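Amphiphysin (Drosophila melanogaster, PDB 1URU) probably binds curved membranes through its dimeric, coiled-coil BAR domain, sensing their curvature in endocytosis-related processes. Local coordinates at residues A[148-156]-A[169-179]. Numbering follows the deposited sequence.
Sequences QRHSFQNLQ and TKGREQLEEAR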
loop_
_atom_site.group_PDB
_atom_site.type_symbol
_atom_site.label_atom_id
_atom_site.label_comp_id
_atom_site.label_asym_id
_atom_site.label_seq_id
_atom_site.Cartn_x
_atom_site.Cartn_y
_atom_site.Cartn_z
ATOM N N GLN A 148 -20.723 -47.751 -25.919
ATOM C CA GLN A 148 -21.486 -48.290 -27.053
ATOM C C GLN A 148 -20.711 -49.334 -27.856
ATOM O O GLN A 148 -21.328 -50.117 -28.572
ATOM C CB GLN A 148 -21.926 -47.164 -27.982
ATOM C CG GLN A 148 -23.017 -46.324 -27.392
ATOM C CD GLN A 148 -23.511 -45.279 -28.351
ATOM O OE1 GLN A 148 -24.059 -45.611 -29.400
ATOM N NE2 GLN A 148 -23.327 -44.011 -28.001
ATOM N N ARG A 149 -19.377 -49.321 -27.751
ATOM C CA ARG A 149 -18.518 -50.370 -28.312
ATOM C C ARG A 149 -18.792 -51.674 -27.575
ATOM O O ARG A 149 -19.043 -52.699 -28.193
ATOM C CB ARG A 149 -17.029 -50.026 -28.173
ATOM C CG ARG A 149 -16.417 -49.328 -29.390
ATOM C CD ARG A 149 -15.366 -50.151 -30.168
ATOM N NE ARG A 149 -15.629 -50.174 -31.621
ATOM C CZ ARG A 149 -15.243 -51.144 -32.470
ATOM N NH1 ARG A 149 -14.547 -52.206 -32.052
ATOM N NH2 ARG A 149 -15.557 -51.043 -33.762
ATOM N N HIS A 150 -18.710 -51.615 -26.247
ATOM C CA HIS A 150 -19.183 -52.683 -25.352
ATOM C C HIS A 150 -20.641 -53.084 -25.697
ATOM O O HIS A 150 -20.876 -54.213 -26.139
ATOM C CB HIS A 150 -18.989 -52.238 -23.870
ATOM C CG HIS A 150 -19.890 -52.913 -22.870
ATOM N ND1 HIS A 150 -20.381 -54.194 -23.029
ATOM C CD2 HIS A 150 -20.364 -52.478 -21.676
ATOM C CE1 HIS A 150 -21.140 -54.508 -21.992
ATOM N NE2 HIS A 150 -21.145 -53.484 -21.155
ATOM N N SER A 151 -21.592 -52.159 -25.533
ATOM C CA SER A 151 -23.024 -52.417 -25.797
ATOM C C SER A 151 -23.311 -53.064 -27.167
ATOM O O SER A 151 -24.208 -53.905 -27.273
ATOM C CB SER A 151 -23.832 -51.112 -25.659
ATOM O OG SER A 151 -25.108 -51.203 -26.268
ATOM N N PHE A 152 -22.542 -52.681 -28.192
ATOM C CA PHE A 152 -22.755 -53.131 -29.572
ATOM C C PHE A 152 -21.940 -54.402 -29.920
ATOM O O PHE A 152 -22.264 -55.104 -30.884
ATOM C CB PHE A 152 -22.441 -51.990 -30.562
ATOM C CG PHE A 152 -22.628 -52.369 -32.011
ATOM C CD1 PHE A 152 -23.883 -52.283 -32.612
ATOM C CD2 PHE A 152 -21.553 -52.841 -32.763
ATOM C CE1 PHE A 152 -24.057 -52.649 -33.936
ATOM C CE2 PHE A 152 -21.723 -53.207 -34.080
ATOM C CZ PHE A 152 -22.977 -53.112 -34.668
ATOM N N GLN A 153 -20.896 -54.698 -29.142
ATOM C CA GLN A 153 -20.143 -55.948 -29.294
ATOM C C GLN A 153 -20.900 -57.154 -28.720
ATOM O O GLN A 153 -20.788 -58.257 -29.262
ATOM C CB GLN A 153 -18.754 -55.846 -28.654
ATOM C CG GLN A 153 -17.700 -55.269 -29.600
ATOM C CD GLN A 153 -16.344 -55.062 -28.937
ATOM O OE1 GLN A 153 -16.260 -54.812 -27.732
ATOM N NE2 GLN A 153 -15.279 -55.159 -29.731
ATOM N N ASN A 154 -21.646 -56.948 -27.627
ATOM C CA ASN A 154 -22.578 -57.964 -27.095
ATOM C C ASN A 154 -24.036 -57.761 -27.599
ATOM O O ASN A 154 -25.008 -58.193 -26.967
ATOM C CB ASN A 154 -22.457 -58.121 -25.544
ATOM C CG ASN A 154 -23.156 -57.000 -24.730
ATOM O OD1 ASN A 154 -23.833 -56.118 -25.266
ATOM N ND2 ASN A 154 -22.986 -57.058 -23.408
ATOM N N LEU A 155 -24.149 -57.066 -28.734
ATOM C CA LEU A 155 -25.314 -57.111 -29.616
ATOM C C LEU A 155 -24.953 -58.014 -30.813
ATOM O O LEU A 155 -25.780 -58.819 -31.252
ATOM C CB LEU A 155 -25.682 -55.689 -30.083
ATOM C CG LEU A 155 -27.138 -55.308 -30.439
ATOM C CD1 LEU A 155 -27.682 -56.179 -31.556
ATOM C CD2 LEU A 155 -28.083 -55.350 -29.224
ATOM N N GLN A 156 -23.720 -57.854 -31.323
ATOM C CA GLN A 156 -23.120 -58.715 -32.364
ATOM C C GLN A 156 -23.072 -60.172 -31.902
ATOM O O GLN A 156 -23.355 -61.089 -32.670
ATOM C CB GLN A 156 -21.675 -58.265 -32.707
ATOM C CG GLN A 156 -21.542 -57.180 -33.807
ATOM C CD GLN A 156 -20.106 -56.607 -33.959
ATOM O OE1 GLN A 156 -19.690 -56.230 -35.066
ATOM N NE2 GLN A 156 -19.370 -56.529 -32.852
ATOM N N THR A 169 -29.173 -53.655 -34.762
ATOM C CA THR A 169 -27.744 -53.494 -35.082
ATOM C C THR A 169 -27.494 -52.383 -36.098
ATOM O O THR A 169 -26.376 -52.242 -36.572
ATOM C CB THR A 169 -27.088 -54.783 -35.645
ATOM O OG1 THR A 169 -27.712 -55.141 -36.884
ATOM C CG2 THR A 169 -27.288 -55.967 -34.746
ATOM N N LYS A 170 -28.518 -51.623 -36.464
ATOM C CA LYS A 170 -28.292 -50.365 -37.152
ATOM C C LYS A 170 -28.504 -49.205 -36.161
ATOM O O LYS A 170 -29.009 -48.145 -36.504
ATOM C CB LYS A 170 -29.160 -50.282 -38.397
ATOM C CG LYS A 170 -28.978 -51.490 -39.328
ATOM C CD LYS A 170 -30.084 -51.567 -40.388
ATOM C CE LYS A 170 -30.729 -52.963 -40.440
ATOM N NZ LYS A 170 -31.775 -53.100 -41.492
ATOM N N GLY A 171 -28.147 -49.473 -34.903
ATOM C CA GLY A 171 -27.593 -48.489 -33.996
ATOM C C GLY A 171 -26.068 -48.566 -34.110
ATOM O O GLY A 171 -25.338 -47.948 -33.327
ATOM N N ARG A 172 -25.586 -49.363 -35.072
ATOM C CA ARG A 172 -24.244 -49.220 -35.650
ATOM C C ARG A 172 -24.034 -47.816 -36.232
ATOM O O ARG A 172 -22.919 -47.314 -36.201
ATOM C CB ARG A 172 -24.019 -50.265 -36.760
ATOM C CG ARG A 172 -22.657 -50.202 -37.480
ATOM C CD ARG A 172 -22.591 -50.874 -38.871
ATOM N NE ARG A 172 -22.748 -52.337 -38.870
ATOM C CZ ARG A 172 -21.932 -53.236 -38.274
ATOM N NH1 ARG A 172 -20.863 -52.868 -37.569
ATOM N NH2 ARG A 172 -22.204 -54.537 -38.376
ATOM N N GLU A 173 -25.088 -47.194 -36.768
ATOM C CA GLU A 173 -24.992 -45.822 -37.282
ATOM C C GLU A 173 -24.768 -44.849 -36.137
ATOM O O GLU A 173 -24.158 -43.793 -36.313
ATOM C CB GLU A 173 -26.270 -45.390 -37.996
ATOM C CG GLU A 173 -26.729 -46.265 -39.156
ATOM C CD GLU A 173 -28.247 -46.210 -39.338
ATOM O OE1 GLU A 173 -28.868 -45.202 -38.892
ATOM O OE2 GLU A 173 -28.820 -47.169 -39.917
ATOM N N GLN A 174 -25.307 -45.215 -34.978
ATOM C CA GLN A 174 -25.251 -44.401 -33.769
ATOM C C GLN A 174 -23.875 -44.483 -33.090
ATOM O O GLN A 174 -23.408 -43.508 -32.496
ATOM C CB GLN A 174 -26.351 -44.865 -32.810
ATOM C CG GLN A 174 -27.001 -43.773 -31.951
ATOM C CD GLN A 174 -27.794 -44.365 -30.778
ATOM O OE1 GLN A 174 -27.957 -43.715 -29.736
ATOM N NE2 GLN A 174 -28.278 -45.603 -30.945
ATOM N N LEU A 175 -23.242 -45.651 -33.176
ATOM C CA LEU A 175 -21.860 -45.852 -32.732
ATOM C C LEU A 175 -20.886 -45.014 -33.564
ATOM O O LEU A 175 -19.958 -44.413 -33.027
ATOM C CB LEU A 175 -21.493 -47.332 -32.865
ATOM C CG LEU A 175 -20.063 -47.791 -32.587
ATOM C CD1 LEU A 175 -19.821 -47.862 -31.084
ATOM C CD2 LEU A 175 -19.813 -49.140 -33.229
ATOM N N GLU A 176 -21.097 -44.966 -34.873
ATOM C CA GLU A 176 -20.255 -44.153 -35.731
ATOM C C GLU A 176 -20.485 -42.679 -35.495
ATOM O O GLU A 176 -19.717 -41.865 -35.965
ATOM C CB GLU A 176 -20.498 -44.454 -37.214
ATOM C CG GLU A 176 -20.276 -45.907 -37.633
ATOM C CD GLU A 176 -18.866 -46.411 -37.373
ATOM O OE1 GLU A 176 -17.925 -45.578 -37.288
ATOM O OE2 GLU A 176 -18.713 -47.649 -37.252
ATOM N N GLU A 177 -21.567 -42.323 -34.817
ATOM C CA GLU A 177 -21.760 -40.943 -34.410
ATOM C C GLU A 177 -20.855 -40.634 -33.233
ATOM O O GLU A 177 -20.173 -39.626 -33.232
ATOM C CB GLU A 177 -23.210 -40.657 -34.013
ATOM C CG GLU A 177 -24.251 -40.917 -35.090
ATOM C CD GLU A 177 -24.068 -40.092 -36.359
ATOM O OE1 GLU A 177 -23.206 -39.156 -36.401
ATOM O OE2 GLU A 177 -24.817 -40.392 -37.326
ATOM N N ALA A 178 -20.859 -41.498 -32.223
ATOM C CA ALA A 178 -20.080 -41.246 -31.014
ATOM C C ALA A 178 -18.571 -41.254 -31.305
ATOM O O ALA A 178 -17.794 -40.611 -30.604
ATOM C CB ALA A 178 -20.435 -42.260 -29.930
ATOM N N ARG A 179 -18.178 -41.974 -32.350
ATOM C CA ARG A 179 -16.782 -42.086 -32.733
ATOM C C ARG A 179 -16.368 -40.961 -33.679
ATOM O O ARG A 179 -15.272 -40.469 -33.576
ATOM C CB ARG A 179 -16.521 -43.452 -33.353
ATOM C CG ARG A 179 -15.137 -43.638 -33.955
ATOM C CD ARG A 179 -15.156 -43.981 -35.454
ATOM N NE ARG A 179 -15.883 -45.238 -35.693
ATOM C CZ ARG A 179 -15.400 -46.462 -35.416
ATOM N NH1 ARG A 179 -14.183 -46.621 -34.887
ATOM N NH2 ARG A 179 -16.146 -47.536 -35.657
#
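Phe152 of helix 92-156 meets Arg172 and Leu175 of helix 172-239 and Thr169 just before it. Its CB points toward segment 169-179. CG stands anti to the backbone N (chi1 180°), which turns the ring the same way. CD1 lies 4.2 Å from Arg172 N. CD2 meets Leu175 CD2 at 4.1 Å, the two side chains crossing at about a right angle. CE1 lies 3.5 Å from Thr169 O, which sits at the ring edge, near its plane. CE2 is 3.6 Å from Arg172 NH1. At the tip, CZ lies over one face of the Arg172 guanidinium, offset toward its rim, and 3.7 Å from Arg172 CB. Ring and guanidinium planes are 72° apart, so the two groups do not stack flat. With an alanine at Phe152 the ring is gone, and Leu175 CD2 and the face of the Arg172 guanidinium would probably lose their partner. One turn before Phe152, Gln148 CB packs against Leu175 CD1 at 3.8 Å. Gln148 extends onward and brings NE2 near Ala178 CB. Arg149 and Arg179 come close as like charges. Arg179 also forms a side-on salt bridge with Glu176 of its own helix, Arg179 NE to Glu176 OE1 and Arg179 NH2 to Glu176 OE2. No hydrogen bond joins the two segments. The axes of 148-156 and 172-179 run nearly antiparallel, at 158° and 10.4 Å apart. This is side-chain packing in an antiparallel helical hairpin at the distal end of the elongated BAR-domain coiled coil.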